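PDB 1IZC: macrophomate synthase intermolecular Diels-Alderase, which belongs to the HpcH/HpaI aldolase/citrate lyase family of TIM-barrel enzymes and binds a magnesium ion and pyruvic acid. Local coordinates for residues R282-H285 with G286-Q290; D258-P261 with S262-Q266; G26-R29 with Q30-D34. The protein carries 1 engineered substitution. All blocks are in the same frame, centred on the assembly; numbering follows the deposited sequence.

The three contacts illustrate how short helical runs serve different places in one TIM barrel. Contact 3 comes first along the chain, in helix 28-37, just before barrel strand 43-48. Contact 2 lies in helix 260-265, between strands 250-253 and 271-275, and contact 1 in helix 276-295, which follows the last of the eight parallel strands. The centres of contacts 2 and 3 are about 20 Å apart. Contact 1 is centred about 27 Å from contact 2 and about 37 Å from contact 3. Contact 3 packs within its own barrel, whereas contact 1 lies against the second subunit and contact 2 meets the C-terminal segment of that subunit, so long terminal helices help join the copies.

Contact 1: residues R282-H285 with G286-Q290; sequences RLVH and GSLAQ
R282 and G286 are joined by one rung in the run of i to i+4 bonds in the alpha-helix 276-295, the long helix that follows the last strand of the TIM barrel. G286 N donates to R282 O at 2.9 Å, while the extended side chain of R282 packs on I158 of the third subunit. At L283 the pattern becomes richer, because its carbonyl oxygen is gripped twice by the same residue. S287 N supplies the usual helical bond of 3.1 Å, and S287 OG adds a second of 2.9 Å, the two donors arriving from opposite faces of the L283 carbonyl plane. The serine torsion explains this: chi1 of -64° keeps OG beside the backbone N and folds it back over the preceding turn. That same OG also bonds to Q274 NE2 of the second subunit, so a buried hydroxyl ties the helix both to itself and to its neighbour. V284 comes next and begins an apolar ridge. Its CG1, anti to N at a chi1 of 177°, lies 3.9 Å from L288 CD1, and the two side chains run next to each other in the same direction. Both rest on T62 of the second subunit, so this face of the helix is buried by another copy of the protein. H285, like R282, packs on I158 of the third subunit. Its carbonyl continues the run, with A289 N at 3.0 Å from H285 O and A289 CB at 3.5 Å from that same oxygen.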
ATOM      1  N   ARG A 282       2.600 -26.430   5.397  1.00 10.18           N
ATOM      2  CA  ARG A 282       2.531 -27.815   5.870  1.00 10.22           C
ATOM      3  C   ARG A 282       1.399 -28.043   6.862  1.00 11.15           C
ATOM      4  O   ARG A 282       0.752 -29.097   6.846  1.00 11.62           O
ATOM      5  CB  ARG A 282       3.874 -28.225   6.495  1.00 11.75           C
ATOM      6  CG  ARG A 282       5.020 -28.148   5.498  1.00 19.83           C
ATOM      7  CD  ARG A 282       6.389 -28.374   6.149  1.00 20.94           C
ATOM      8  NE  ARG A 282       7.461 -28.335   5.155  1.00 21.89           N
ATOM      9  CZ  ARG A 282       8.744 -28.576   5.415  1.00 31.08           C
ATOM     10  NH1 ARG A 282       9.134 -28.875   6.646  1.00 35.51           N
ATOM     11  NH2 ARG A 282       9.640 -28.529   4.437  1.00 33.36           N
ATOM     12  N   LEU A 283       1.156 -27.065   7.729  1.00  8.43           N
ATOM     13  CA  LEU A 283       0.087 -27.187   8.706  1.00  9.50           C
ATOM     14  C   LEU A 283      -1.263 -27.326   8.001  1.00 11.91           C
ATOM     15  O   LEU A 283      -2.053 -28.226   8.308  1.00 10.33           O
ATOM     16  CB  LEU A 283       0.058 -25.955   9.613  1.00  8.11           C
ATOM     17  CG  LEU A 283      -1.100 -25.911  10.610  1.00 11.93           C
ATOM     18  CD1 LEU A 283      -0.896 -26.981  11.675  1.00 14.38           C
ATOM     19  CD2 LEU A 283      -1.176 -24.540  11.244  1.00 13.92           C
ATOM     20  N   VAL A 284      -1.523 -26.434   7.050  1.00  9.45           N
ATOM     21  CA  VAL A 284      -2.790 -26.460   6.333  1.00  9.80           C
ATOM     22  C   VAL A 284      -2.903 -27.685   5.424  1.00 11.54           C
ATOM     23  O   VAL A 284      -3.920 -28.385   5.439  1.00  8.56           O
ATOM     24  CB  VAL A 284      -2.987 -25.154   5.515  1.00  8.59           C
ATOM     25  CG1 VAL A 284      -4.275 -25.224   4.703  1.00  8.59           C
ATOM     26  CG2 VAL A 284      -3.055 -23.956   6.467  1.00  7.46           C
ATOM     27  N   HIS A 285      -1.858 -27.965   4.648  1.00  8.14           N
ATOM     28  CA  HIS A 285      -1.891 -29.115   3.749  1.00 11.49           C
ATOM     29  C   HIS A 285      -2.110 -30.412   4.534  1.00 13.74           C
ATOM     30  O   HIS A 285      -2.871 -31.285   4.117  1.00 11.09           O
ATOM     31  CB  HIS A 285      -0.577 -29.216   2.976  1.00 10.83           C
ATOM     32  CG  HIS A 285      -0.559 -30.315   1.960  1.00 14.77           C
ATOM     33  ND1 HIS A 285      -1.065 -30.164   0.686  1.00 18.21           N
ATOM     34  CD2 HIS A 285      -0.085 -31.581   2.027  1.00 13.42           C
ATOM     35  CE1 HIS A 285      -0.896 -31.289   0.011  1.00 15.91           C
ATOM     36  NE2 HIS A 285      -0.302 -32.163   0.803  1.00 19.11           N
ATOM     37  N   GLY A 286      -1.434 -30.532   5.674  1.00 11.79           N
ATOM     38  CA  GLY A 286      -1.572 -31.729   6.485  1.00 13.56           C
ATOM     39  C   GLY A 286      -2.956 -31.881   7.075  1.00 14.28           C
ATOM     40  O   GLY A 286      -3.498 -32.998   7.128  1.00 12.10           O
ATOM     41  N   SER A 287      -3.543 -30.768   7.517  1.00 11.31           N
ATOM     42  CA  SER A 287      -4.876 -30.812   8.107  1.00 12.47           C
ATOM     43  C   SER A 287      -5.893 -31.204   7.046  1.00 11.32           C
ATOM     44  O   SER A 287      -6.805 -31.985   7.323  1.00 12.70           O
ATOM     45  CB  SER A 287      -5.248 -29.460   8.717  1.00 13.43           C
ATOM     46  OG  SER A 287      -4.372 -29.143   9.791  1.00 15.27           O
ATOM     47  N   LEU A 288      -5.732 -30.667   5.836  1.00  9.48           N
ATOM     48  CA  LEU A 288      -6.637 -30.991   4.726  1.00 12.04           C
ATOM     49  C   LEU A 288      -6.568 -32.484   4.401  1.00 13.14           C
ATOM     50  O   LEU A 288      -7.599 -33.149   4.228  1.00 12.37           O
ATOM     51  CB  LEU A 288      -6.255 -30.194   3.469  1.00  8.47           C
ATOM     52  CG  LEU A 288      -6.477 -28.676   3.534  1.00  7.52           C
ATOM     53  CD1 LEU A 288      -5.764 -28.013   2.345  1.00 10.24           C
ATOM     54  CD2 LEU A 288      -7.981 -28.365   3.510  1.00 10.68           C
ATOM     55  N   ALA A 289      -5.348 -33.007   4.314  1.00 12.03           N
ATOM     56  CA  ALA A 289      -5.148 -34.416   4.000  1.00 13.35           C
ATOM     57  C   ALA A 289      -5.809 -35.312   5.041  1.00 14.14           C
ATOM     58  O   ALA A 289      -6.504 -36.270   4.692  1.00 15.61           O
ATOM     59  CB  ALA A 289      -3.656 -34.735   3.913  1.00 14.15           C
ATOM     60  N   GLN A 290      -5.592 -35.002   6.318  1.00 11.09           N
ATOM     61  CA  GLN A 290      -6.161 -35.799   7.391  1.00 12.65           C
ATOM     62  C   GLN A 290      -7.678 -35.730   7.361  1.00 13.42           C
ATOM     63  O   GLN A 290      -8.361 -36.746   7.538  1.00 14.21           O
ATOM     64  CB  GLN A 290      -5.662 -35.307   8.746  1.00 14.85           C
ATOM     65  CG  GLN A 290      -4.214 -35.639   9.020  1.00 26.48           C
ATOM     66  CD  GLN A 290      -3.706 -34.977  10.285  1.00 33.64           C
ATOM     67  OE1 GLN A 290      -4.434 -34.870  11.280  1.00 36.64           O
ATOM     68  NE2 GLN A 290      -2.448 -34.537  10.262  1.00 38.90           N
TER

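Contact 2: residues D258-P261 with S262-Q266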
ATOM      1  N   ASP A 258      12.898 -31.713  16.974  1.00 25.31           N
ATOM      2  CA  ASP A 258      13.644 -32.701  17.747  1.00 25.65           C
ATOM      3  C   ASP A 258      15.139 -32.721  17.422  1.00 25.37           C
ATOM      4  O   ASP A 258      15.899 -33.457  18.044  1.00 24.70           O
ATOM      5  CB  ASP A 258      13.053 -34.116  17.593  1.00 29.38           C
ATOM      6  CG  ASP A 258      12.964 -34.577  16.151  1.00 34.66           C
ATOM      7  OD1 ASP A 258      13.729 -34.086  15.295  1.00 40.31           O
ATOM      8  OD2 ASP A 258      12.122 -35.458  15.876  1.00 42.31           O
ATOM      9  N   MET A 259      15.561 -31.900  16.464  1.00 19.22           N
ATOM     10  CA  MET A 259      16.973 -31.827  16.089  1.00 20.40           C
ATOM     11  C   MET A 259      17.740 -30.860  16.993  1.00 16.45           C
ATOM     12  O   MET A 259      18.971 -30.853  17.011  1.00 17.74           O
ATOM     13  CB  MET A 259      17.118 -31.330  14.651  1.00 22.30           C
ATOM     14  CG  MET A 259      16.553 -32.243  13.580  1.00 33.19           C
ATOM     15  SD  MET A 259      16.622 -31.403  11.987  1.00 43.87           S
ATOM     16  CE  MET A 259      18.415 -31.514  11.605  1.00 43.34           C
ATOM     17  N   VAL A 260      17.010 -30.041  17.736  1.00 14.77           N
ATOM     18  CA  VAL A 260      17.624 -29.035  18.588  1.00 17.60           C
ATOM     19  C   VAL A 260      18.778 -29.509  19.484  1.00 16.11           C
ATOM     20  O   VAL A 260      19.855 -28.894  19.485  1.00 16.05           O
ATOM     21  CB  VAL A 260      16.538 -28.303  19.415  1.00 16.15           C
ATOM     22  CG1 VAL A 260      17.172 -27.422  20.471  1.00 15.74           C
ATOM     23  CG2 VAL A 260      15.685 -27.444  18.467  1.00 18.34           C
ATOM     24  N   PRO A 261      18.589 -30.597  20.247  1.00 17.49           N
ATOM     25  CA  PRO A 261      19.706 -31.034  21.096  1.00 17.83           C
ATOM     26  C   PRO A 261      20.984 -31.293  20.314  1.00 17.46           C
ATOM     27  O   PRO A 261      22.067 -30.871  20.716  1.00 19.46           O
ATOM     28  CB  PRO A 261      19.162 -32.297  21.756  1.00 21.51           C
ATOM     29  CG  PRO A 261      17.713 -31.955  21.936  1.00 21.88           C
ATOM     30  CD  PRO A 261      17.363 -31.349  20.576  1.00 17.33           C
ATOM     31  N   SER A 262      20.859 -31.980  19.188  1.00 19.12           N
ATOM     32  CA  SER A 262      22.019 -32.287  18.368  1.00 19.76           C
ATOM     33  C   SER A 262      22.650 -31.002  17.831  1.00 21.26           C
ATOM     34  O   SER A 262      23.877 -30.869  17.786  1.00 19.48           O
ATOM     35  CB  SER A 262      21.621 -33.189  17.201  1.00 23.28           C
ATOM     36  OG  SER A 262      22.759 -33.516  16.420  1.00 32.14           O
ATOM     37  N   LEU A 263      21.814 -30.051  17.422  1.00 17.23           N
ATOM     38  CA  LEU A 263      22.347 -28.796  16.903  1.00 15.67           C
ATOM     39  C   LEU A 263      23.107 -28.060  17.997  1.00 14.30           C
ATOM     40  O   LEU A 263      24.167 -27.495  17.744  1.00 16.88           O
ATOM     41  CB  LEU A 263      21.215 -27.914  16.352  1.00 15.14           C
ATOM     42  CG  LEU A 263      20.491 -28.521  15.145  1.00 18.66           C
ATOM     43  CD1 LEU A 263      19.273 -27.678  14.783  1.00 21.00           C
ATOM     44  CD2 LEU A 263      21.455 -28.618  13.960  1.00 24.60           C
ATOM     45  N   ILE A 264      22.575 -28.062  19.216  1.00 15.13           N
ATOM     46  CA  ILE A 264      23.255 -27.382  20.310  1.00 16.18           C
ATOM     47  C   ILE A 264      24.600 -28.056  20.573  1.00 19.46           C
ATOM     48  O   ILE A 264      25.601 -27.382  20.814  1.00 19.45           O
ATOM     49  CB  ILE A 264      22.400 -27.383  21.599  1.00 13.28           C
ATOM     50  CG1 ILE A 264      21.199 -26.437  21.407  1.00 11.28           C
ATOM     51  CG2 ILE A 264      23.244 -26.931  22.804  1.00 16.41           C
ATOM     52  CD1 ILE A 264      20.164 -26.518  22.500  1.00 11.79           C
ATOM     53  N   GLU A 265      24.627 -29.383  20.497  1.00 18.61           N
ATOM     54  CA  GLU A 265      25.869 -30.126  20.731  1.00 21.08           C
ATOM     55  C   GLU A 265      26.896 -29.782  19.663  1.00 21.96           C
ATOM     56  O   GLU A 265      28.106 -29.821  19.908  1.00 24.03           O
ATOM     57  CB  GLU A 265      25.603 -31.637  20.720  1.00 22.64           C
ATOM     58  CG  GLU A 265      24.667 -32.095  21.823  1.00 30.48           C
ATOM     59  CD  GLU A 265      24.349 -33.582  21.752  1.00 42.05           C
ATOM     60  OE1 GLU A 265      23.930 -34.059  20.671  1.00 41.48           O
ATOM     61  OE2 GLU A 265      24.513 -34.272  22.782  1.00 47.33           O
ATOM     62  N   GLN A 266      26.401 -29.441  18.481  1.00 21.62           N
ATOM     63  CA  GLN A 266      27.248 -29.080  17.353  1.00 22.91           C
ATOM     64  C   GLN A 266      27.728 -27.631  17.398  1.00 24.73           C
ATOM     65  O   GLN A 266      28.526 -27.214  16.559  1.00 25.41           O
ATOM     66  CB  GLN A 266      26.501 -29.311  16.046  1.00 25.36           C
ATOM     67  CG  GLN A 266      26.224 -30.759  15.741  1.00 29.62           C
ATOM     68  CD  GLN A 266      25.421 -30.922  14.473  1.00 33.24           C
ATOM     69  OE1 GLN A 266      25.823 -30.450  13.405  1.00 37.96           O
ATOM     70  NE2 GLN A 266      24.278 -31.592  14.577  1.00 33.40           N
TER
HETATM   71  O   HOH W   1      18.729 -33.768  18.519  1.00 23.69           O
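With chi1 at 170°, V260 places CG1 next to its own carbonyl carbon, and I264 turns back to meet it: chi1 of -71° sets CG1 beside the backbone N, and chi2 of 170° then extends CD1 to V260 CG1. In this way the short helix 260-265, set between the last two strands of the TIM barrel, joins two branched side chains one turn apart. V260 CG1 and I264 CD1 are 3.7 Å apart and the side chains cross obliquely, both lying on M44 of strand 43-48. The second subunit completes this buried face: its S294 packs on V260 and its A295 on I264. A looser apolar pair marks the preceding i to i+4 step, M259 CB lying 4.2 Å from L263 CD1, with L263 also resting on I271 of strand 271-275. The main chain beneath is ordinary helix, L263 N, I264 N and E265 N bonding to M259 O, V260 O and P261 O. One residue earlier a water stands in for the direct bond: it donates to D258 O at 2.9 Å and accepts from S262 N. Packing is close where E265 CG comes within 3.1 Å of P261 O, and E265 also packs on F298 of the second subunit. At the far end Q266 folds back over S262, and its NE2 donates to S262 OG at 3.1 Å, with that hydroxyl close to the glutamine amide plane.

Contact 3: residues G26-R29 with Q30-D34; sequences GNLR and QALKD
N27 caps the start of helix 28-37, which precedes the first strand of the TIM barrel, by reaching with its side chain to Q30. With CG anti to its main-chain nitrogen (chi1 -161°), N27 sets OD1 2.9 Å from Q30 N, the donor lying well above the amide plane. N27 ND2 also rides over Q30 CB, and the two side-chain amides stand nearly perpendicular. The tight part of the turn is the buried face. There L28 CD1 packs 3.9 Å from L32 CG. More loosely, L28 CD1 lies 4.4 Å from A31 CB. These apolar groups sit on the barrel wall, L28 and A31 touching L43 of strand 43-48 and L97 of strand 97-101, and L32 touching C179. The R29-K33 flank, where K33 is exposed, is looser and polar. K33 stretches back alongside R29, its NZ 3.3 Å from R29 CG, yet the like charges stay apart, R29 NH1 and K33 NZ being 4.8 Å from each other. A water accepts from R29 NH1 in the guanidinium plane at 2.9 Å. K33 NZ approaches that water at a short 2.5 Å. The arginine chain bends at chi2 and chi3, and its NH2 donates to V178 O and N175 O. Farther along, D34 OD2 bonds to Y17 OH, while Q30 NE2 reaches D34 OD1 at 2.9 Å from above the carboxylate plane.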
ATOM      1  N   GLY A  26      17.969  -4.509  20.337  1.00  9.52           N
ATOM      2  CA  GLY A  26      18.189  -5.123  21.630  1.00  9.09           C
ATOM      3  C   GLY A  26      19.609  -5.669  21.603  1.00 11.08           C
ATOM      4  O   GLY A  26      20.242  -5.723  20.539  1.00  8.63           O
ATOM      5  N   ASN A  27      20.115  -6.099  22.752  1.00 10.15           N
ATOM      6  CA  ASN A  27      21.498  -6.572  22.804  1.00  9.91           C
ATOM      7  C   ASN A  27      21.726  -8.024  22.389  1.00  9.64           C
ATOM      8  O   ASN A  27      21.917  -8.908  23.240  1.00 10.91           O
ATOM      9  CB  ASN A  27      22.076  -6.342  24.201  1.00 11.11           C
ATOM     10  CG  ASN A  27      23.593  -6.373  24.199  1.00 11.78           C
ATOM     11  OD1 ASN A  27      24.202  -6.862  23.249  1.00 10.76           O
ATOM     12  ND2 ASN A  27      24.208  -5.858  25.263  1.00 16.39           N
ATOM     13  N   LEU A  28      21.732  -8.268  21.081  1.00  6.88           N
ATOM     14  CA  LEU A  28      21.956  -9.613  20.566  1.00  9.67           C
ATOM     15  C   LEU A  28      23.389 -10.045  20.880  1.00 10.01           C
ATOM     16  O   LEU A  28      23.656 -11.228  21.099  1.00  9.25           O
ATOM     17  CB  LEU A  28      21.690  -9.661  19.052  1.00  8.24           C
ATOM     18  CG  LEU A  28      22.017 -10.976  18.332  1.00  7.10           C
ATOM     19  CD1 LEU A  28      21.159 -12.116  18.933  1.00  9.77           C
ATOM     20  CD2 LEU A  28      21.758 -10.830  16.827  1.00  9.34           C
ATOM     21  N   ARG A  29      24.309  -9.081  20.905  1.00  8.07           N
ATOM     22  CA  ARG A  29      25.708  -9.381  21.213  1.00  8.35           C
ATOM     23  C   ARG A  29      25.794 -10.127  22.555  1.00 11.61           C
ATOM     24  O   ARG A  29      26.441 -11.185  22.667  1.00 11.40           O
ATOM     25  CB  ARG A  29      26.511  -8.069  21.284  1.00 10.94           C
ATOM     26  CG  ARG A  29      28.043  -8.221  21.403  1.00 15.52           C
ATOM     27  CD  ARG A  29      28.718  -8.358  20.023  1.00 19.16           C
ATOM     28  NE  ARG A  29      28.450  -7.202  19.170  1.00 19.22           N
ATOM     29  CZ  ARG A  29      29.078  -6.024  19.234  1.00 15.56           C
ATOM     30  NH1 ARG A  29      30.056  -5.793  20.112  1.00 13.51           N
ATOM     31  NH2 ARG A  29      28.709  -5.054  18.412  1.00 12.78           N
ATOM     32  N   GLN A  30      25.131  -9.580  23.573  1.00  9.62           N
ATOM     33  CA  GLN A  30      25.158 -10.192  24.896  1.00  9.75           C
ATOM     34  C   GLN A  30      24.333 -11.470  24.935  1.00 10.06           C
ATOM     35  O   GLN A  30      24.690 -12.430  25.618  1.00  9.75           O
ATOM     36  CB  GLN A  30      24.637  -9.217  25.957  1.00  9.63           C
ATOM     37  CG  GLN A  30      24.902  -9.693  27.381  1.00 10.39           C
ATOM     38  CD  GLN A  30      26.395  -9.868  27.634  1.00 14.30           C
ATOM     39  OE1 GLN A  30      27.179  -8.954  27.378  1.00 15.50           O
ATOM     40  NE2 GLN A  30      26.793 -11.039  28.125  1.00 14.59           N
ATOM     41  N   ALA A  31      23.220 -11.492  24.207  1.00  8.63           N
ATOM     42  CA  ALA A  31      22.388 -12.693  24.198  1.00 10.43           C
ATOM     43  C   ALA A  31      23.196 -13.877  23.690  1.00 10.98           C
ATOM     44  O   ALA A  31      23.099 -14.984  24.226  1.00 10.03           O
ATOM     45  CB  ALA A  31      21.151 -12.484  23.317  1.00  9.08           C
ATOM     46  N   LEU A  32      23.997 -13.644  22.652  1.00  9.48           N
ATOM     47  CA  LEU A  32      24.820 -14.715  22.102  1.00  8.65           C
ATOM     48  C   LEU A  32      25.896 -15.135  23.094  1.00  9.12           C
ATOM     49  O   LEU A  32      26.154 -16.325  23.253  1.00 11.70           O
ATOM     50  CB  LEU A  32      25.465 -14.287  20.784  1.00  9.05           C
ATOM     51  CG  LEU A  32      24.458 -14.135  19.635  1.00 10.04           C
ATOM     52  CD1 LEU A  32      25.144 -13.487  18.431  1.00 10.23           C
ATOM     53  CD2 LEU A  32      23.890 -15.504  19.271  1.00 14.98           C
ATOM     54  N   LYS A  33      26.529 -14.170  23.752  1.00  9.18           N
ATOM     55  CA  LYS A  33      27.557 -14.509  24.731  1.00  9.24           C
ATOM     56  C   LYS A  33      26.942 -15.317  25.870  1.00 14.06           C
ATOM     57  O   LYS A  33      27.549 -16.278  26.360  1.00 12.39           O
ATOM     58  CB  LYS A  33      28.218 -13.241  25.280  1.00  8.08           C
ATOM     59  CG  LYS A  33      29.155 -12.564  24.271  1.00 14.48           C
ATOM     60  CD  LYS A  33      29.519 -11.142  24.680  1.00 29.74           C
ATOM     61  CE  LYS A  33      30.394 -10.476  23.608  1.00 35.68           C
ATOM     62  NZ  LYS A  33      30.377  -8.979  23.643  1.00 26.96           N
ATOM     63  N   ASP A  34      25.734 -14.940  26.286  1.00 11.11           N
ATOM     64  CA  ASP A  34      25.062 -15.656  27.370  1.00 11.10           C
ATOM     65  C   ASP A  34      24.697 -17.085  26.965  1.00 11.78           C
ATOM     66  O   ASP A  34      24.769 -18.006  27.788  1.00 12.49           O
ATOM     67  CB  ASP A  34      23.807 -14.898  27.826  1.00 10.28           C
ATOM     68  CG  ASP A  34      24.131 -13.590  28.524  1.00 12.26           C
ATOM     69  OD1 ASP A  34      25.305 -13.368  28.899  1.00 14.39           O
ATOM     70  OD2 ASP A  34      23.207 -12.772  28.711  1.00 14.69           O
TER
HETATM   71  O   HOH W   2      31.299  -6.960  22.455  1.00 31.07           O